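Stringent starvation protein A homolog (Haemophilus influenzae, PDB 3LYK) has a glutathione S-transferase-like fold and probably forms an equimolar complex with the RNA polymerase holoenzyme but not with the core enzyme. Local coordinates at residues B[70-75]-B[154-159]; B[96-101]-B[143-148]. One frame throughout, in Å; residues are numbered along the deposited sequence.

Contact 1 joins the two domains of the GST fold: 70-75 belongs to a helix of the N-terminal thioredoxin-like domain, 154-159 to helix 152-165 of the helical C-terminal domain. Contact 2 stays within the second domain, setting helix 89-115 against the loop before helix 152-165. Along the chain both of its segments fall between those of contact 1, and their centres are about 11 Å apart. Two polar bonds tie them together: E73 OE1 to R96 NH2, a 2.7 Å salt bridge between the domains, and a probable 2.9 Å hydrogen bond from F145 N to D154 OD1. Segments 70-75 and 96-101 also face the second subunit, so their helices take part in the dimer interface.

Contact 1: B[70-75]-B[154-159]; sequences IIMEYL and DCYVAP
M72, a selenomethionine in this crystal, reaches from helix 68-78 to C155 and Y156 on helix 152-165. The helix backbones stay well apart, with the CA atoms of M72 and C155 at 9.4 Å, so this one long side chain does most of the bridging. Its CB leaves the helix toward the partner, and CG continues outward, carrying SE into the gap between the two helices. SE is the first atom to meet anything across the interface: it lies 4.4 Å from C155 CB, an apolar contact with the root of the cysteine side chain. The chain then turns about the CG-SE bond (chi3 -83°), which swings CE away from C155 and over to the tyrosine. There CE rests 3.7 Å from Y156 CE1 and equally close to Y156 OH, at the hydroxyl end of the ring. Neither CE nor SE sits squarely over the ring or in its plane; SE is 5.5 Å from the centroid, 54° off the normal, an oblique Met-aromatic contact. Y156 contributes through its length: its CB does not point at helix 68-78, but the ring extends back far enough for its outer end to meet the methyl. All three residues are buried, near the centre of the chain. Q20 of helix 16-27 touches both M72 and Y156, while I102 and E103 of helix 89-115 pack on the tyrosine. On the other flank of helix 68-78, I71 and Y74 lie against L65 of strand 63-66, so the contact links the sheet-bearing N-terminal domain to the helices of the C-terminal one.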
ATOM      1  N   ILE B  70       5.030   2.991   2.891  1.00 16.99           N
ATOM      2  CA  ILE B  70       4.752   4.349   3.322  1.00 17.57           C
ATOM      3  C   ILE B  70       6.041   5.073   3.684  1.00 17.76           C
ATOM      4  O   ILE B  70       6.231   6.256   3.362  1.00 16.46           O
ATOM      5  CB  ILE B  70       3.798   4.363   4.521  1.00 17.52           C
ATOM      6  CG1 ILE B  70       2.420   3.851   4.065  1.00 18.21           C
ATOM      7  CG2 ILE B  70       3.662   5.789   5.110  1.00 17.42           C
ATOM      8  CD1 ILE B  70       1.376   3.931   5.140  1.00 18.38           C
ATOM      9  N   ILE B  71       6.919   4.374   4.401  1.00 17.89           N
ATOM     10  CA  ILE B  71       8.242   4.946   4.709  1.00 16.37           C
ATOM     11  C   ILE B  71       9.050   5.328   3.465  1.00 15.11           C
ATOM     12  O   ILE B  71       9.606   6.433   3.380  1.00 16.20           O
ATOM     13  CB  ILE B  71       9.044   3.988   5.640  1.00 16.80           C
ATOM     14  CG1 ILE B  71       8.433   4.063   7.047  1.00 16.59           C
ATOM     15  CG2 ILE B  71      10.578   4.360   5.658  1.00 14.62           C
ATOM     16  CD1 ILE B  71       8.900   2.904   7.964  1.00 18.97           C
HETATM   17  N   MSE B  72       9.119   4.426   2.511  1.00 15.39           N
HETATM   18  CA  MSE B  72       9.915   4.661   1.309  1.00 17.51           C
HETATM   19  C   MSE B  72       9.407   5.801   0.473  1.00 17.78           C
HETATM   20  O   MSE B  72      10.203   6.606  -0.052  1.00 17.60           O
HETATM   21  CB  MSE B  72      10.028   3.379   0.457  1.00 16.29           C
HETATM   22  CG  MSE B  72      10.910   2.299   1.178  1.00 20.75           C
HETATM   23 SE   MSE B  72      11.110   0.765  -0.041  1.00 31.52          SE
HETATM   24  CE  MSE B  72       9.452  -0.012   0.435  1.00 23.55           C
ATOM     25  N   GLU B  73       8.083   5.875   0.328  1.00 17.24           N
ATOM     26  CA  GLU B  73       7.522   7.007  -0.404  1.00 18.21           C
ATOM     27  C   GLU B  73       7.714   8.299   0.351  1.00 16.83           C
ATOM     28  O   GLU B  73       8.021   9.296  -0.253  1.00 18.31           O
ATOM     29  CB  GLU B  73       6.049   6.767  -0.798  1.00 19.24           C
ATOM     30  CG  GLU B  73       5.962   5.752  -1.996  1.00 23.03           C
ATOM     31  CD  GLU B  73       4.734   5.991  -2.934  1.00 31.91           C
ATOM     32  OE1 GLU B  73       4.495   7.180  -3.336  1.00 30.29           O
ATOM     33  OE2 GLU B  73       4.042   4.977  -3.264  1.00 32.04           O
ATOM     34  N   TYR B  74       7.551   8.284   1.669  1.00 15.64           N
ATOM     35  CA  TYR B  74       7.912   9.452   2.464  1.00 15.55           C
ATOM     36  C   TYR B  74       9.354   9.937   2.211  1.00 16.12           C
ATOM     37  O   TYR B  74       9.621  11.155   2.045  1.00 15.24           O
ATOM     38  CB  TYR B  74       7.700   9.128   3.948  1.00 15.55           C
ATOM     39  CG  TYR B  74       8.339  10.146   4.903  1.00 17.30           C
ATOM     40  CD1 TYR B  74       7.792  11.431   5.055  1.00 18.72           C
ATOM     41  CD2 TYR B  74       9.501   9.828   5.636  1.00 15.09           C
ATOM     42  CE1 TYR B  74       8.386  12.395   5.920  1.00 19.97           C
ATOM     43  CE2 TYR B  74      10.083  10.763   6.480  1.00 18.35           C
ATOM     44  CZ  TYR B  74       9.520  12.039   6.622  1.00 21.58           C
ATOM     45  OH  TYR B  74      10.081  12.954   7.474  1.00 20.34           O
ATOM     46  N   LEU B  75      10.297   8.994   2.183  1.00 15.73           N
ATOM     47  CA  LEU B  75      11.717   9.398   2.022  1.00 16.12           C
ATOM     48  C   LEU B  75      11.932   9.936   0.604  1.00 17.10           C
ATOM     49  O   LEU B  75      12.635  10.945   0.430  1.00 17.13           O
ATOM     50  CB  LEU B  75      12.646   8.211   2.291  1.00 14.31           C
ATOM     51  CG  LEU B  75      12.693   7.765   3.739  1.00 16.44           C
ATOM     52  CD1 LEU B  75      13.393   6.399   3.928  1.00 15.04           C
ATOM     53  CD2 LEU B  75      13.342   8.843   4.661  1.00 15.13           C
ATOM     54  N   ASP B 154      13.468  -1.838  -7.703  1.00 20.25           N
ATOM     55  CA  ASP B 154      14.735  -2.544  -7.417  1.00 21.06           C
ATOM     56  C   ASP B 154      14.944  -2.722  -5.909  1.00 21.76           C
ATOM     57  O   ASP B 154      15.517  -3.725  -5.485  1.00 21.86           O
ATOM     58  CB  ASP B 154      15.895  -1.786  -8.059  1.00 20.36           C
ATOM     59  CG  ASP B 154      15.686  -1.601  -9.541  1.00 22.42           C
ATOM     60  OD1 ASP B 154      15.734  -2.613 -10.281  1.00 22.11           O
ATOM     61  OD2 ASP B 154      15.393  -0.448  -9.965  1.00 27.14           O
ATOM     62  N   CYS B 155      14.426  -1.783  -5.102  1.00 21.33           N
ATOM     63  CA  CYS B 155      14.439  -1.935  -3.659  1.00 21.56           C
ATOM     64  C   CYS B 155      13.535  -3.075  -3.202  1.00 21.19           C
ATOM     65  O   CYS B 155      13.674  -3.536  -2.071  1.00 20.81           O
ATOM     66  CB  CYS B 155      14.076  -0.629  -2.951  1.00 20.84           C
ATOM     67  SG  CYS B 155      15.262   0.690  -3.365  1.00 24.62           S
ATOM     68  N   TYR B 156      12.615  -3.525  -4.062  1.00 21.43           N
ATOM     69  CA  TYR B 156      11.841  -4.728  -3.744  1.00 22.06           C
ATOM     70  C   TYR B 156      12.556  -5.982  -4.279  1.00 21.69           C
ATOM     71  O   TYR B 156      12.552  -7.010  -3.632  1.00 21.97           O
ATOM     72  CB  TYR B 156      10.401  -4.686  -4.348  1.00 22.24           C
ATOM     73  CG  TYR B 156       9.378  -3.933  -3.508  1.00 24.22           C
ATOM     74  CD1 TYR B 156       9.463  -2.544  -3.365  1.00 23.45           C
ATOM     75  CD2 TYR B 156       8.327  -4.602  -2.869  1.00 25.23           C
ATOM     76  CE1 TYR B 156       8.556  -1.837  -2.597  1.00 25.64           C
ATOM     77  CE2 TYR B 156       7.381  -3.878  -2.078  1.00 26.08           C
ATOM     78  CZ  TYR B 156       7.516  -2.505  -1.962  1.00 25.41           C
ATOM     79  OH  TYR B 156       6.644  -1.752  -1.213  1.00 25.78           O
ATOM     80  N   VAL B 157      13.100  -5.912  -5.490  1.00 21.37           N
ATOM     81  CA  VAL B 157      13.701  -7.095  -6.098  1.00 22.36           C
ATOM     82  C   VAL B 157      15.066  -7.465  -5.445  1.00 22.93           C
ATOM     83  O   VAL B 157      15.284  -8.637  -5.097  1.00 24.30           O
ATOM     84  CB  VAL B 157      13.809  -6.950  -7.650  1.00 22.69           C
ATOM     85  CG1 VAL B 157      14.424  -8.185  -8.271  1.00 19.71           C
ATOM     86  CG2 VAL B 157      12.381  -6.708  -8.280  1.00 22.68           C
ATOM     87  N   ALA B 158      15.961  -6.486  -5.263  1.00 21.82           N
ATOM     88  CA  ALA B 158      17.312  -6.771  -4.734  1.00 21.65           C
ATOM     89  C   ALA B 158      17.346  -7.493  -3.361  1.00 21.47           C
ATOM     90  O   ALA B 158      18.079  -8.440  -3.220  1.00 21.43           O
ATOM     91  CB  ALA B 158      18.233  -5.505  -4.738  1.00 20.46           C
ATOM     92  N   PRO B 159      16.526  -7.065  -2.364  1.00 21.09           N
ATOM     93  CA  PRO B 159      16.539  -7.781  -1.108  1.00 20.70           C
ATOM     94  C   PRO B 159      16.123  -9.238  -1.284  1.00 21.03           C
ATOM     95  O   PRO B 159      16.567 -10.105  -0.520  1.00 20.70           O
ATOM     96  CB  PRO B 159      15.493  -7.024  -0.265  1.00 21.01           C
ATOM     97  CG  PRO B 159      15.636  -5.635  -0.740  1.00 19.55           C
ATOM     98  CD  PRO B 159      15.742  -5.821  -2.249  1.00 21.50           C
TER

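Contact 2: B[96-101]-B[143-148]; sequences RLLMLR and PYFMNE
L98, on helix 89-115, faces F145 and M146, the two central residues of a type II beta turn running from Y144 to N147. This is an internal contact of the helical C-terminal GST domain. M146 takes the third position of the turn with a positive phi (63°), and the turn presents both central side chains to the helix. The leucine meets them with a different methyl each. CD2 is set against the base of M146, 3.7 Å from both M146 CB and M146 CG, and the two side chains cross at about a right angle. M146 is a selenomethionine bent at chi2 and chi3; its share of the contact comes from the first two side-chain carbons. CD1 approaches the ring of F145 at its edge, near the ring plane, 4.2 Å from F145 CE2. In L98, CG lies roughly anti to the backbone N (chi1 -151°) and chi2, at 33°, is far from staggered; together they turn CD1 to the ring and CD2 to M146. The contact runs from core to surface: F145 is buried, touching V153 and Y182, whereas M146 is exposed. The turn's own closing bond, N147 N to Y144 O, is weak at 3.3 Å; the ends are also joined by Y144 N to N147 O, 3.0 Å. One turn residue also has a polar tie to helix 89-115: N147 ND2 is hydrogen-bonded to OD1 of D95.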
ATOM      1  N   ARG B  96       4.240   1.143  -9.008  1.00 18.25           N
ATOM      2  CA  ARG B  96       3.486   0.769  -7.818  1.00 18.92           C
ATOM      3  C   ARG B  96       2.840  -0.600  -7.961  1.00 19.18           C
ATOM      4  O   ARG B  96       2.794  -1.400  -6.999  1.00 18.86           O
ATOM      5  CB  ARG B  96       2.421   1.830  -7.474  1.00 18.75           C
ATOM      6  CG  ARG B  96       3.003   3.105  -6.798  1.00 22.10           C
ATOM      7  CD  ARG B  96       1.916   3.933  -6.175  1.00 23.33           C
ATOM      8  NE  ARG B  96       2.471   5.153  -5.602  1.00 21.87           N
ATOM      9  CZ  ARG B  96       2.331   6.368  -6.138  1.00 26.41           C
ATOM     10  NH1 ARG B  96       1.635   6.535  -7.276  1.00 23.79           N
ATOM     11  NH2 ARG B  96       2.863   7.426  -5.521  1.00 21.19           N
ATOM     12  N   LEU B  97       2.279  -0.853  -9.144  1.00 21.13           N
ATOM     13  CA  LEU B  97       1.582  -2.125  -9.377  1.00 22.42           C
ATOM     14  C   LEU B  97       2.590  -3.295  -9.390  1.00 21.87           C
ATOM     15  O   LEU B  97       2.334  -4.372  -8.837  1.00 21.92           O
ATOM     16  CB  LEU B  97       0.812  -2.076 -10.694  1.00 22.73           C
ATOM     17  CG  LEU B  97      -0.221  -3.208 -10.791  1.00 27.52           C
ATOM     18  CD1 LEU B  97      -1.237  -3.097  -9.685  1.00 30.42           C
ATOM     19  CD2 LEU B  97      -0.930  -3.241 -12.155  1.00 29.23           C
ATOM     20  N   LEU B  98       3.739  -3.046 -10.011  1.00 22.25           N
ATOM     21  CA  LEU B  98       4.857  -4.000 -10.025  1.00 23.45           C
ATOM     22  C   LEU B  98       5.308  -4.363  -8.614  1.00 22.58           C
ATOM     23  O   LEU B  98       5.478  -5.535  -8.284  1.00 22.15           O
ATOM     24  CB  LEU B  98       6.006  -3.367 -10.806  1.00 25.07           C
ATOM     25  CG  LEU B  98       7.025  -4.170 -11.573  1.00 29.44           C
ATOM     26  CD1 LEU B  98       6.377  -5.433 -12.140  1.00 33.72           C
ATOM     27  CD2 LEU B  98       7.493  -3.267 -12.703  1.00 32.39           C
HETATM   28  N   MSE B  99       5.408  -3.356  -7.753  1.00 21.61           N
HETATM   29  CA  MSE B  99       5.805  -3.561  -6.379  1.00 21.33           C
HETATM   30  C   MSE B  99       4.822  -4.405  -5.629  1.00 22.19           C
HETATM   31  O   MSE B  99       5.204  -5.355  -4.915  1.00 20.44           O
HETATM   32  CB  MSE B  99       6.024  -2.205  -5.675  1.00 20.69           C
HETATM   33  CG  MSE B  99       7.382  -1.565  -6.101  1.00 23.55           C
HETATM   34 SE   MSE B  99       7.640   0.210  -5.288  1.00 34.50          SE
HETATM   35  CE  MSE B  99       6.986   1.465  -6.603  1.00 23.55           C
ATOM     36  N   LEU B 100       3.538  -4.056  -5.771  1.00 22.76           N
ATOM     37  CA  LEU B 100       2.483  -4.796  -5.123  1.00 23.58           C
ATOM     38  C   LEU B 100       2.543  -6.265  -5.529  1.00 23.68           C
ATOM     39  O   LEU B 100       2.385  -7.148  -4.675  1.00 24.37           O
ATOM     40  CB  LEU B 100       1.110  -4.250  -5.506  1.00 24.18           C
ATOM     41  CG  LEU B 100      -0.064  -5.122  -5.036  1.00 27.43           C
ATOM     42  CD1 LEU B 100      -0.182  -5.044  -3.538  1.00 31.18           C
ATOM     43  CD2 LEU B 100      -1.420  -4.656  -5.672  1.00 31.56           C
ATOM     44  N   ARG B 101       2.750  -6.513  -6.813  1.00 23.83           N
ATOM     45  CA  ARG B 101       2.768  -7.873  -7.333  1.00 25.38           C
ATOM     46  C   ARG B 101       4.001  -8.666  -6.861  1.00 26.53           C
ATOM     47  O   ARG B 101       3.891  -9.861  -6.548  1.00 27.43           O
ATOM     48  CB  ARG B 101       2.708  -7.873  -8.848  1.00 24.96           C
ATOM     49  CG  ARG B 101       1.308  -7.453  -9.402  1.00 28.44           C
ATOM     50  CD  ARG B 101       1.284  -7.381 -10.905  1.00 30.55           C
ATOM     51  NE  ARG B 101       1.866  -8.583 -11.484  1.00 37.99           N
ATOM     52  CZ  ARG B 101       2.800  -8.593 -12.428  1.00 41.23           C
ATOM     53  NH1 ARG B 101       3.232  -7.456 -12.952  1.00 44.52           N
ATOM     54  NH2 ARG B 101       3.305  -9.748 -12.855  1.00 44.06           N
ATOM     55  N   PRO B 143      18.305  -2.117 -18.059  1.00 37.71           N
ATOM     56  CA  PRO B 143      19.238  -2.634 -17.044  1.00 35.64           C
ATOM     57  C   PRO B 143      18.668  -2.777 -15.620  1.00 33.99           C
ATOM     58  O   PRO B 143      19.155  -3.615 -14.880  1.00 33.24           O
ATOM     59  CB  PRO B 143      20.399  -1.635 -17.066  1.00 34.96           C
ATOM     60  CG  PRO B 143      19.825  -0.362 -17.631  1.00 36.38           C
ATOM     61  CD  PRO B 143      18.694  -0.777 -18.552  1.00 37.19           C
ATOM     62  N   TYR B 144      17.667  -1.978 -15.235  1.00 31.60           N
ATOM     63  CA  TYR B 144      17.026  -2.160 -13.923  1.00 30.02           C
ATOM     64  C   TYR B 144      15.671  -2.777 -14.109  1.00 29.95           C
ATOM     65  O   TYR B 144      15.285  -3.025 -15.236  1.00 30.93           O
ATOM     66  CB  TYR B 144      17.010  -0.865 -13.118  1.00 28.96           C
ATOM     67  CG  TYR B 144      18.412  -0.449 -12.795  1.00 28.35           C
ATOM     68  CD1 TYR B 144      19.068  -0.959 -11.659  1.00 26.18           C
ATOM     69  CD2 TYR B 144      19.112   0.404 -13.643  1.00 26.97           C
ATOM     70  CE1 TYR B 144      20.372  -0.597 -11.384  1.00 28.63           C
ATOM     71  CE2 TYR B 144      20.412   0.778 -13.371  1.00 26.79           C
ATOM     72  CZ  TYR B 144      21.039   0.263 -12.255  1.00 29.56           C
ATOM     73  OH  TYR B 144      22.321   0.640 -11.972  1.00 31.63           O
ATOM     74  N   PHE B 145      14.975  -3.117 -13.032  1.00 29.64           N
ATOM     75  CA  PHE B 145      13.833  -3.991 -13.185  1.00 30.03           C
ATOM     76  C   PHE B 145      12.645  -3.233 -13.813  1.00 30.85           C
ATOM     77  O   PHE B 145      11.930  -2.513 -13.117  1.00 30.22           O
ATOM     78  CB  PHE B 145      13.466  -4.628 -11.855  1.00 28.57           C
ATOM     79  CG  PHE B 145      12.605  -5.807 -11.990  1.00 29.94           C
ATOM     80  CD1 PHE B 145      13.153  -7.079 -12.035  1.00 30.03           C
ATOM     81  CD2 PHE B 145      11.217  -5.672 -12.079  1.00 31.23           C
ATOM     82  CE1 PHE B 145      12.333  -8.213 -12.152  1.00 29.14           C
ATOM     83  CE2 PHE B 145      10.388  -6.799 -12.181  1.00 32.46           C
ATOM     84  CZ  PHE B 145      10.956  -8.068 -12.243  1.00 31.69           C
HETATM   85  N   MSE B 146      12.473  -3.405 -15.127  1.00 32.03           N
HETATM   86  CA  MSE B 146      11.422  -2.733 -15.918  1.00 33.72           C
HETATM   87  C   MSE B 146      11.656  -1.235 -15.881  1.00 33.93           C
HETATM   88  O   MSE B 146      10.714  -0.480 -15.973  1.00 34.07           O
HETATM   89  CB  MSE B 146      10.010  -3.011 -15.365  1.00 34.09           C
HETATM   90  CG  MSE B 146       9.497  -4.427 -15.528  1.00 39.48           C
HETATM   91 SE   MSE B 146       9.401  -4.839 -17.457  1.00 54.43          SE
HETATM   92  CE  MSE B 146       7.640  -4.046 -17.908  1.00 49.37           C
ATOM     93  N   ASN B 147      12.901  -0.805 -15.688  1.00 33.70           N
ATOM     94  CA  ASN B 147      13.215   0.613 -15.679  1.00 34.03           C
ATOM     95  C   ASN B 147      14.617   0.850 -16.188  1.00 33.85           C
ATOM     96  O   ASN B 147      15.482  -0.038 -16.092  1.00 33.05           O
ATOM     97  CB  ASN B 147      13.024   1.250 -14.279  1.00 34.02           C
ATOM     98  CG  ASN B 147      11.542   1.603 -13.984  1.00 37.04           C
ATOM     99  OD1 ASN B 147      10.976   2.474 -14.640  1.00 40.63           O
ATOM    100  ND2 ASN B 147      10.912   0.898 -13.042  1.00 35.04           N
ATOM    101  N   GLU B 148      14.826   2.051 -16.717  1.00 33.83           N
ATOM    102  CA  GLU B 148      16.121   2.507 -17.206  1.00 34.25           C
ATOM    103  C   GLU B 148      17.050   2.872 -16.064  1.00 33.52           C
ATOM    104  O   GLU B 148      18.266   2.728 -16.206  1.00 33.19           O
ATOM    105  CB  GLU B 148      15.948   3.757 -18.081  1.00 35.43           C
ATOM    106  CG  GLU B 148      15.147   3.528 -19.357  1.00 40.20           C
ATOM    107  CD  GLU B 148      15.902   2.665 -20.385  1.00 46.93           C
ATOM    108  OE1 GLU B 148      17.145   2.506 -20.259  1.00 48.52           O
ATOM    109  OE2 GLU B 148      15.240   2.146 -21.320  1.00 48.86           O
TER